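Local coordinates for ferrous IRON transport protein B homolog (Methanocaldococcus jannaschii, PDB 2WJI) that probably serves as a GTP-driven ferrous iron transporter, of which this chain is the cytoplasmic nucleotide-binding G domain, at residues I9-V14 against G59-T64; S17-A22 against V142-A147; V85-D90 against Y99-L104. One frame throughout, in Å; residues are numbered along the deposited sequence.

Interaction 1: I9-V14 against G59-T64; sequences IGNPNV and GVYSLT. With GNP (phosphoaminophosphonic acid-guanylate ester), chain C.
Ile9 and Val60 form the apolar centre of this contact, with Ile9 CG1 lying 4.1 Å from Val60 CG2. The Ile9 chain is fully extended, with CG1 opposite the backbone N (chi1 -163°), which keeps CD1 against the same Val60 methyl and also brings it near CD2 of Leu63. Helix 68-80 borders the same cluster, Ile77 touching Ile9 and Ala73 touching Leu63.

A second apolar contact lies nearer the surface, where Pro12 sits on the ring of Tyr61. Pro12 CD stands 3.7 Å from the ring centroid and only 12° off the ring normal, a CH-pi contact centred over one face. Pro12 CG reaches the CE2-CZ side of the same ring.

The two partners are the P-loop that follows strand 3-9 and segment 59-64, which opens with the glycine of Asp-Leu-Pro-Gly, the probable G3 motif, and leads into switch II. Backbone atoms join them as well. Val60 N donates to Gly10 O at 3.2 Å with an N-H...O angle of 155°, the donor standing above the carbonyl plane. Gly59 CA approaches the same oxygen at 3.3 Å in a CA-H...O contact, so one carbonyl takes both neighbours. In return, Asn11 CA points its hydrogen at Val60 O, 3.2 Å away.

At the polar edge a water accompanies the Pro12-Tyr61 pair: it donates to Pro12 O at 2.9 Å and is hydrogen-bonded to Tyr61 OH at 3.0 Å. A type II turn from Asn11 to Val14 then brings the P-loop round to the nucleotide analogue. There Asn13 N donates to the gamma-phosphate oxygen O2G of GNP at 3.1 Å, while Lys16 NZ hydrogen-bonds to Asn11 O.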
# COMPACT_ATOMS: atom_id res chain seq x y z
N ILE A 9 -3.74 -1.80 0.15
CA ILE A 9 -5.07 -1.21 0.19
C ILE A 9 -4.95 0.27 -0.09
O ILE A 9 -3.94 0.89 0.24
CB ILE A 9 -5.78 -1.45 1.54
CG1 ILE A 9 -7.29 -1.19 1.41
CG2 ILE A 9 -5.17 -0.58 2.63
CD1 ILE A 9 -8.08 -1.54 2.66
N GLY A 10 -5.96 0.82 -0.76
CA GLY A 10 -5.96 2.23 -1.13
C GLY A 10 -7.11 2.61 -2.06
O GLY A 10 -7.80 1.75 -2.61
N ASN A 11 -7.31 3.90 -2.24
CA ASN A 11 -8.32 4.44 -3.17
C ASN A 11 -8.21 3.88 -4.59
O ASN A 11 -7.12 3.50 -5.03
CB ASN A 11 -8.20 5.96 -3.25
CG ASN A 11 -8.60 6.65 -1.96
OD1 ASN A 11 -9.04 6.01 -1.00
ND2 ASN A 11 -8.42 7.97 -1.92
N PRO A 12 -9.34 3.82 -5.30
CA PRO A 12 -9.25 3.53 -6.74
C PRO A 12 -8.17 4.37 -7.43
O PRO A 12 -8.00 5.56 -7.14
CB PRO A 12 -10.62 3.97 -7.26
CG PRO A 12 -11.54 3.72 -6.10
CD PRO A 12 -10.73 3.97 -4.85
N ASN A 13 -7.42 3.72 -8.33
CA ASN A 13 -6.53 4.43 -9.24
C ASN A 13 -5.23 4.96 -8.63
O ASN A 13 -4.53 5.74 -9.28
CB ASN A 13 -7.30 5.59 -9.90
CG ASN A 13 -6.70 6.00 -11.23
OD1 ASN A 13 -6.47 5.15 -12.09
ND2 ASN A 13 -6.46 7.30 -11.41
N VAL A 14 -4.89 4.54 -7.41
CA VAL A 14 -3.67 5.05 -6.77
C VAL A 14 -2.38 4.37 -7.22
O VAL A 14 -1.29 4.89 -6.98
CB VAL A 14 -3.73 5.02 -5.22
CG1 VAL A 14 -4.83 5.93 -4.73
CG2 VAL A 14 -3.92 3.58 -4.71
N GLY A 59 -10.00 -1.63 -4.54
CA GLY A 59 -9.92 -0.20 -4.27
C GLY A 59 -11.13 0.29 -3.49
O GLY A 59 -12.28 0.01 -3.86
N VAL A 60 -10.87 1.03 -2.42
CA VAL A 60 -11.94 1.55 -1.59
C VAL A 60 -11.61 2.97 -1.14
O VAL A 60 -10.44 3.35 -1.05
CB VAL A 60 -12.19 0.67 -0.35
CG1 VAL A 60 -12.77 -0.68 -0.76
CG2 VAL A 60 -10.89 0.47 0.44
N TYR A 61 -12.64 3.76 -0.87
CA TYR A 61 -12.45 5.13 -0.37
C TYR A 61 -12.59 5.17 1.15
O TYR A 61 -12.13 6.12 1.80
CB TYR A 61 -13.46 6.09 -0.99
CG TYR A 61 -13.19 6.43 -2.43
CD1 TYR A 61 -12.10 7.23 -2.79
CD2 TYR A 61 -14.03 5.98 -3.44
CE1 TYR A 61 -11.86 7.55 -4.11
CE2 TYR A 61 -13.79 6.30 -4.76
CZ TYR A 61 -12.71 7.08 -5.10
OH TYR A 61 -12.48 7.39 -6.42
N SER A 62 -13.22 4.15 1.71
CA SER A 62 -13.41 4.04 3.15
C SER A 62 -13.75 2.60 3.52
O SER A 62 -13.87 1.74 2.64
CB SER A 62 -14.53 4.97 3.61
OG SER A 62 -15.71 4.72 2.88
N LEU A 63 -13.93 2.33 4.81
CA LEU A 63 -14.26 0.98 5.27
C LEU A 63 -15.59 0.88 6.00
O LEU A 63 -15.74 0.13 6.97
CB LEU A 63 -13.13 0.40 6.11
CG LEU A 63 -11.85 0.15 5.30
CD1 LEU A 63 -10.69 -0.27 6.18
CD2 LEU A 63 -12.10 -0.88 4.21
N THR A 64 -16.57 1.63 5.53
CA THR A 64 -17.94 1.45 6.00
C THR A 64 -18.52 0.29 5.20
O THR A 64 -17.79 -0.39 4.48
CB THR A 64 -18.76 2.73 5.79
OG1 THR A 64 -18.80 3.05 4.40
CG2 THR A 64 -18.13 3.88 6.56
PG GNP C . -7.85 0.18 -9.25
O1G GNP C . -7.52 -1.26 -9.02
O2G GNP C . -8.45 0.86 -8.03
O3G GNP C . -8.78 0.11 -10.43
N3B GNP C . -6.55 1.00 -9.70
PB GNP C . -5.05 0.81 -9.17
O1B GNP C . -4.94 1.34 -7.80
O2B GNP C . -4.67 -0.59 -9.34
O3A GNP C . -4.12 1.66 -10.06
PA GNP C . -3.19 1.17 -11.19
O1A GNP C . -1.93 0.65 -10.60
O2A GNP C . -3.89 0.28 -12.14
O5' GNP C . -2.80 2.47 -11.97
C5' GNP C . -3.73 3.54 -12.07
C4' GNP C . -3.17 4.63 -12.97
O4' GNP C . -2.17 5.41 -12.27
C3' GNP C . -2.51 4.11 -14.24
O3' GNP C . -2.72 5.05 -15.29
C2' GNP C . -1.04 4.10 -13.85
O2' GNP C . -0.20 4.26 -14.97
C1' GNP C . -0.97 5.36 -13.00
N9 GNP C . 0.17 5.32 -12.10
C8 GNP C . 0.53 4.28 -11.27
N7 GNP C . 1.62 4.53 -10.59
C5 GNP C . 2.00 5.81 -11.00
C6 GNP C . 3.10 6.61 -10.60
O6 GNP C . 4.00 6.34 -9.79
N1 GNP C . 3.12 7.84 -11.27
C2 GNP C . 2.19 8.25 -12.19
N2 GNP C . 2.37 9.47 -12.73
N3 GNP C . 1.15 7.51 -12.57
C4 GNP C . 1.12 6.31 -11.93
O HOH W 1 -9.89 7.55 -8.01

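Interaction 2: S17-A22 against V142-A147; sequences STIFNA and VPLSAA. With MG (magnesium ion), chain D; GNP (phosphoaminophosphonic acid-guanylate ester), chain C.
Ile19 and Thr18, on the helix that follows the P-loop, pack against Ala146 of the Ser-Ala-Ala loop, the G5 element of this G domain. The direct contacts are apolar, with no hydrogen bond between the segments. Ile19 CG1 meets Ala146 CB at 3.3 Å, closer than usual van der Waals contact, and Ile19 CD1 lies obliquely against Leu144 CD1 at 4.1 Å. Thr18 CG2 completes the patch, 3.6 Å from Ala146 CB. On the nucleotide side, Ala147 CB lies 3.6 Å from the guanine carbon C5 of GNP.

Metal coordination involves Ser17: its OG binds magnesium at 2.4 Å. GNP O1G, GNP O2B and three waters bring the count to six, and one of those waters donates to GNP O2A.

Most of the hydrogen bonds go to GNP. The Thr18 torsion (chi1 -60°) places OG1 on the same side as its backbone N, where both donate to the alpha-phosphate oxygen O1A, OG1 at 2.8 Å, and it turns CG2 toward Ala146. Ser17 N donates to the beta-phosphate oxygen O2B with an N-H...O angle of 166°. These bonds clamp the phosphates at the start of the helix. Within the protein, Asn116 OD1 accepts from Ala146 N and so ties G5 to the Asn-Lys-Met-Asp motif. Ala147 N makes a weak but nearly straight bond, 3.4 Å and 172°, to the guanine O6.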
# COMPACT_ATOMS: atom_id res chain seq x y z
N SER A 17 -2.18 -1.96 -8.51
CA SER A 17 -1.72 -3.01 -9.42
C SER A 17 -0.29 -2.78 -9.89
O SER A 17 0.49 -3.72 -9.98
CB SER A 17 -2.64 -3.11 -10.64
OG SER A 17 -3.87 -3.72 -10.29
N THR A 18 0.04 -1.52 -10.19
CA THR A 18 1.39 -1.14 -10.62
C THR A 18 2.42 -1.56 -9.57
O THR A 18 3.47 -2.13 -9.89
CB THR A 18 1.49 0.38 -10.87
OG1 THR A 18 0.56 0.76 -11.89
CG2 THR A 18 2.90 0.78 -11.30
N ILE A 19 2.10 -1.29 -8.31
CA ILE A 19 2.98 -1.67 -7.21
C ILE A 19 2.99 -3.19 -6.99
O ILE A 19 4.04 -3.77 -6.77
CB ILE A 19 2.64 -0.90 -5.92
CG1 ILE A 19 3.11 0.55 -6.07
CG2 ILE A 19 3.26 -1.58 -4.70
CD1 ILE A 19 2.46 1.52 -5.10
N PHE A 20 1.82 -3.82 -7.09
CA PHE A 20 1.74 -5.28 -6.98
C PHE A 20 2.63 -5.97 -8.02
O PHE A 20 3.44 -6.83 -7.66
CB PHE A 20 0.29 -5.75 -7.10
CG PHE A 20 0.12 -7.24 -6.94
CD1 PHE A 20 -0.01 -7.80 -5.67
CD2 PHE A 20 0.07 -8.07 -8.05
CE1 PHE A 20 -0.18 -9.17 -5.53
CE2 PHE A 20 -0.09 -9.44 -7.90
CZ PHE A 20 -0.22 -9.99 -6.64
N ASN A 21 2.50 -5.60 -9.29
CA ASN A 21 3.39 -6.14 -10.33
C ASN A 21 4.86 -5.88 -10.04
O ASN A 21 5.70 -6.77 -10.17
CB ASN A 21 3.07 -5.57 -11.72
CG ASN A 21 4.26 -5.68 -12.69
OD1 ASN A 21 4.97 -4.70 -12.94
ND2 ASN A 21 4.48 -6.88 -13.22
N ALA A 22 5.17 -4.65 -9.65
CA ALA A 22 6.55 -4.27 -9.36
C ALA A 22 7.17 -5.09 -8.23
O ALA A 22 8.35 -5.46 -8.30
CB ALA A 22 6.63 -2.78 -9.04
N VAL A 142 6.77 5.81 2.81
CA VAL A 142 7.72 5.51 1.75
C VAL A 142 7.35 6.23 0.46
O VAL A 142 6.35 5.90 -0.17
CB VAL A 142 7.78 4.00 1.45
CG1 VAL A 142 8.86 3.71 0.43
CG2 VAL A 142 8.02 3.22 2.73
N PRO A 143 8.15 7.23 0.06
CA PRO A 143 7.88 7.95 -1.18
C PRO A 143 8.28 7.13 -2.40
O PRO A 143 9.39 6.61 -2.45
CB PRO A 143 8.78 9.19 -1.08
CG PRO A 143 9.26 9.24 0.34
CD PRO A 143 9.26 7.83 0.83
N LEU A 144 7.41 7.00 -3.39
CA LEU A 144 7.81 6.29 -4.59
C LEU A 144 7.09 6.74 -5.85
O LEU A 144 6.12 7.50 -5.80
CB LEU A 144 7.66 4.78 -4.40
CG LEU A 144 6.29 4.16 -4.19
CD1 LEU A 144 6.35 2.67 -4.45
CD2 LEU A 144 5.77 4.44 -2.79
N SER A 145 7.59 6.28 -6.99
CA SER A 145 6.91 6.46 -8.27
C SER A 145 6.91 5.12 -8.96
O SER A 145 7.85 4.78 -9.69
CB SER A 145 7.62 7.51 -9.12
OG SER A 145 7.73 8.74 -8.42
N ALA A 146 5.86 4.34 -8.73
CA ALA A 146 5.83 2.94 -9.12
C ALA A 146 5.84 2.69 -10.62
O ALA A 146 6.39 1.67 -11.08
CB ALA A 146 4.64 2.24 -8.48
N ALA A 147 5.24 3.59 -11.39
CA ALA A 147 5.23 3.46 -12.84
C ALA A 147 6.63 3.69 -13.42
O ALA A 147 6.93 3.23 -14.52
CB ALA A 147 4.23 4.42 -13.46
MG MG D . -5.78 -2.39 -9.76
PG GNP C . -7.85 0.18 -9.25
O1G GNP C . -7.52 -1.26 -9.02
O2G GNP C . -8.45 0.86 -8.03
O3G GNP C . -8.78 0.11 -10.43
N3B GNP C . -6.55 1.00 -9.70
PB GNP C . -5.05 0.81 -9.17
O1B GNP C . -4.94 1.34 -7.80
O2B GNP C . -4.67 -0.59 -9.34
O3A GNP C . -4.12 1.66 -10.06
PA GNP C . -3.19 1.17 -11.19
O1A GNP C . -1.93 0.65 -10.60
O2A GNP C . -3.89 0.28 -12.14
O5' GNP C . -2.80 2.47 -11.97
C5' GNP C . -3.73 3.54 -12.07
C4' GNP C . -3.17 4.63 -12.97
O4' GNP C . -2.17 5.41 -12.27
C3' GNP C . -2.51 4.11 -14.24
O3' GNP C . -2.72 5.05 -15.29
C2' GNP C . -1.04 4.10 -13.85
O2' GNP C . -0.20 4.26 -14.97
C1' GNP C . -0.97 5.36 -13.00
N9 GNP C . 0.17 5.32 -12.10
C8 GNP C . 0.53 4.28 -11.27
N7 GNP C . 1.62 4.53 -10.59
C5 GNP C . 2.00 5.81 -11.00
C6 GNP C . 3.10 6.61 -10.60
O6 GNP C . 4.00 6.34 -9.79
N1 GNP C . 3.12 7.84 -11.27
C2 GNP C . 2.19 8.25 -12.19
N2 GNP C . 2.37 9.47 -12.73
N3 GNP C . 1.15 7.51 -12.57
C4 GNP C . 1.12 6.31 -11.93
O HOH W 2 -5.64 -1.74 -12.16
O HOH W 3 -6.93 -4.12 -10.61
O HOH W 4 -5.38 -3.34 -7.67

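Interaction 3: V85-D90 against Y99-L104; sequences VVNIVD and YLTLQL
With CG opposite its backbone N (chi1 -180°), Asn87 extends straight out from the strand, and its amide meets the side of helix 99-104. Thr101 keeps OG1 alongside its own N (chi1 -57°), which turns the hydroxyl to the amide: Asn87 CG and Thr101 OG1 are 3.8 Å apart, the two side chains crossing at about a right angle. That hydroxyl makes a weak hydrogen bond to Asn97 O, one turn back.

Leu104 CD1 packs against the amide carbon, 3.8 Å from Asn87 CG, and reaches on to Val85 CG1 at 4.3 Å. Leu100, one turn earlier on the helix, brings CD2 loosely up to the end of the same amide. Shortening Asn87 to an alanine is likely to open a gap next to Leu104 CD1 and leave the Thr101 hydroxyl without its polar neighbour on the strand.

The segment axes approach to 9.6 Å and run nearly antiparallel, with a signed crossing angle of -163°, within the beta-alpha-beta unit of strand 84-90, helix 94-106 and strand 111-116. Leu111 and Leu113 of strand 111-116 flank Asn87 on one side, while Ile9 of strand 3-9 touches Val85 and Leu104 on the other.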
# COMPACT_ATOMS: atom_id res chain seq x y z
N VAL A 85 -0.35 -3.87 6.79
CA VAL A 85 -1.21 -3.27 5.78
C VAL A 85 -0.43 -2.15 5.12
O VAL A 85 -0.01 -1.20 5.80
CB VAL A 85 -2.53 -2.75 6.38
CG1 VAL A 85 -3.32 -1.95 5.34
CG2 VAL A 85 -3.38 -3.91 6.91
N VAL A 86 -0.20 -2.27 3.82
CA VAL A 86 0.50 -1.24 3.08
C VAL A 86 -0.54 -0.32 2.44
O VAL A 86 -1.19 -0.68 1.46
CB VAL A 86 1.45 -1.83 1.99
CG1 VAL A 86 2.11 -0.72 1.21
CG2 VAL A 86 2.52 -2.71 2.62
N ASN A 87 -0.72 0.85 3.04
CA ASN A 87 -1.73 1.79 2.57
C ASN A 87 -1.12 2.65 1.47
O ASN A 87 -0.25 3.51 1.73
CB ASN A 87 -2.27 2.62 3.73
CG ASN A 87 -3.34 3.63 3.32
OD1 ASN A 87 -4.03 3.47 2.30
ND2 ASN A 87 -3.49 4.67 4.13
N ILE A 88 -1.55 2.40 0.24
CA ILE A 88 -1.02 3.13 -0.91
C ILE A 88 -1.84 4.38 -1.11
O ILE A 88 -3.07 4.32 -1.21
CB ILE A 88 -1.02 2.27 -2.18
CG1 ILE A 88 -0.10 1.06 -1.98
CG2 ILE A 88 -0.59 3.11 -3.39
CD1 ILE A 88 -0.38 -0.10 -2.91
N VAL A 89 -1.16 5.52 -1.15
CA VAL A 89 -1.82 6.81 -1.28
C VAL A 89 -1.24 7.62 -2.45
O VAL A 89 -0.06 7.50 -2.77
CB VAL A 89 -1.71 7.62 0.03
CG1 VAL A 89 -2.16 6.76 1.22
CG2 VAL A 89 -0.30 8.10 0.24
N ASP A 90 -2.10 8.42 -3.08
CA ASP A 90 -1.69 9.25 -4.21
C ASP A 90 -1.14 10.56 -3.67
O ASP A 90 -1.86 11.30 -2.99
CB ASP A 90 -2.89 9.50 -5.13
CG ASP A 90 -2.54 10.31 -6.38
OD1 ASP A 90 -1.42 10.87 -6.47
OD2 ASP A 90 -3.41 10.40 -7.28
N TYR A 99 -8.57 9.80 4.34
CA TYR A 99 -9.81 9.38 4.97
C TYR A 99 -9.77 7.88 5.27
O TYR A 99 -10.06 7.44 6.39
CB TYR A 99 -11.00 9.69 4.06
CG TYR A 99 -12.32 9.62 4.79
CD1 TYR A 99 -12.71 10.64 5.66
CD2 TYR A 99 -13.18 8.54 4.62
CE1 TYR A 99 -13.91 10.58 6.33
CE2 TYR A 99 -14.39 8.48 5.29
CZ TYR A 99 -14.75 9.50 6.14
OH TYR A 99 -15.95 9.44 6.81
N LEU A 100 -9.41 7.10 4.25
CA LEU A 100 -9.25 5.66 4.41
C LEU A 100 -8.16 5.39 5.44
O LEU A 100 -8.30 4.53 6.30
CB LEU A 100 -8.90 5.01 3.07
CG LEU A 100 -8.44 3.55 3.11
CD1 LEU A 100 -9.55 2.67 3.66
CD2 LEU A 100 -8.02 3.10 1.71
N THR A 101 -7.08 6.17 5.35
CA THR A 101 -5.94 6.03 6.25
C THR A 101 -6.32 6.08 7.73
O THR A 101 -5.82 5.28 8.53
CB THR A 101 -4.87 7.10 5.97
OG1 THR A 101 -4.45 7.02 4.60
CG2 THR A 101 -3.67 6.92 6.88
N LEU A 102 -7.18 7.02 8.09
CA LEU A 102 -7.62 7.18 9.48
C LEU A 102 -8.43 6.00 9.99
O LEU A 102 -8.29 5.60 11.14
CB LEU A 102 -8.43 8.47 9.64
CG LEU A 102 -7.64 9.75 9.95
CD1 LEU A 102 -6.26 9.71 9.31
CD2 LEU A 102 -8.41 10.97 9.48
N GLN A 103 -9.29 5.46 9.13
CA GLN A 103 -10.06 4.27 9.49
C GLN A 103 -9.17 3.05 9.73
O GLN A 103 -9.44 2.23 10.61
CB GLN A 103 -11.13 3.98 8.43
CG GLN A 103 -12.14 5.12 8.26
CD GLN A 103 -13.21 4.82 7.22
OE1 GLN A 103 -13.36 3.69 6.78
NE2 GLN A 103 -13.95 5.85 6.83
N LEU A 104 -8.09 2.94 8.95
CA LEU A 104 -7.14 1.84 9.13
C LEU A 104 -6.42 1.94 10.47
O LEU A 104 -6.23 0.93 11.16
CB LEU A 104 -6.12 1.80 7.98
CG LEU A 104 -6.73 1.49 6.61
CD1 LEU A 104 -5.70 1.68 5.49
CD2 LEU A 104 -7.27 0.07 6.60

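How the interactions relate
Interactions 1 and 2 share GNP: interaction 1 borders the gamma-phosphate, whereas interaction 2 spans from the phosphates and magnesium, at 17-22, to the guanine, at 142-147. Their centres are 16 Å apart, yet the P-loop links them along the chain. Interaction 3 lies in the core behind interaction 1, centres 8 Å apart; Ile88 N probably hydrogen-bonds to Ile9 O, 2.8 Å away. Toward interaction 2, Ile19 CD1 packs on Ile88 CG2 at 3.8 Å, so strand 84-90 touches both of the other contacts. The side chain of Leu100 is about 10 Å from GNP and about 4 Å from Gly10, which makes interaction 3 a second layer behind the P-loop.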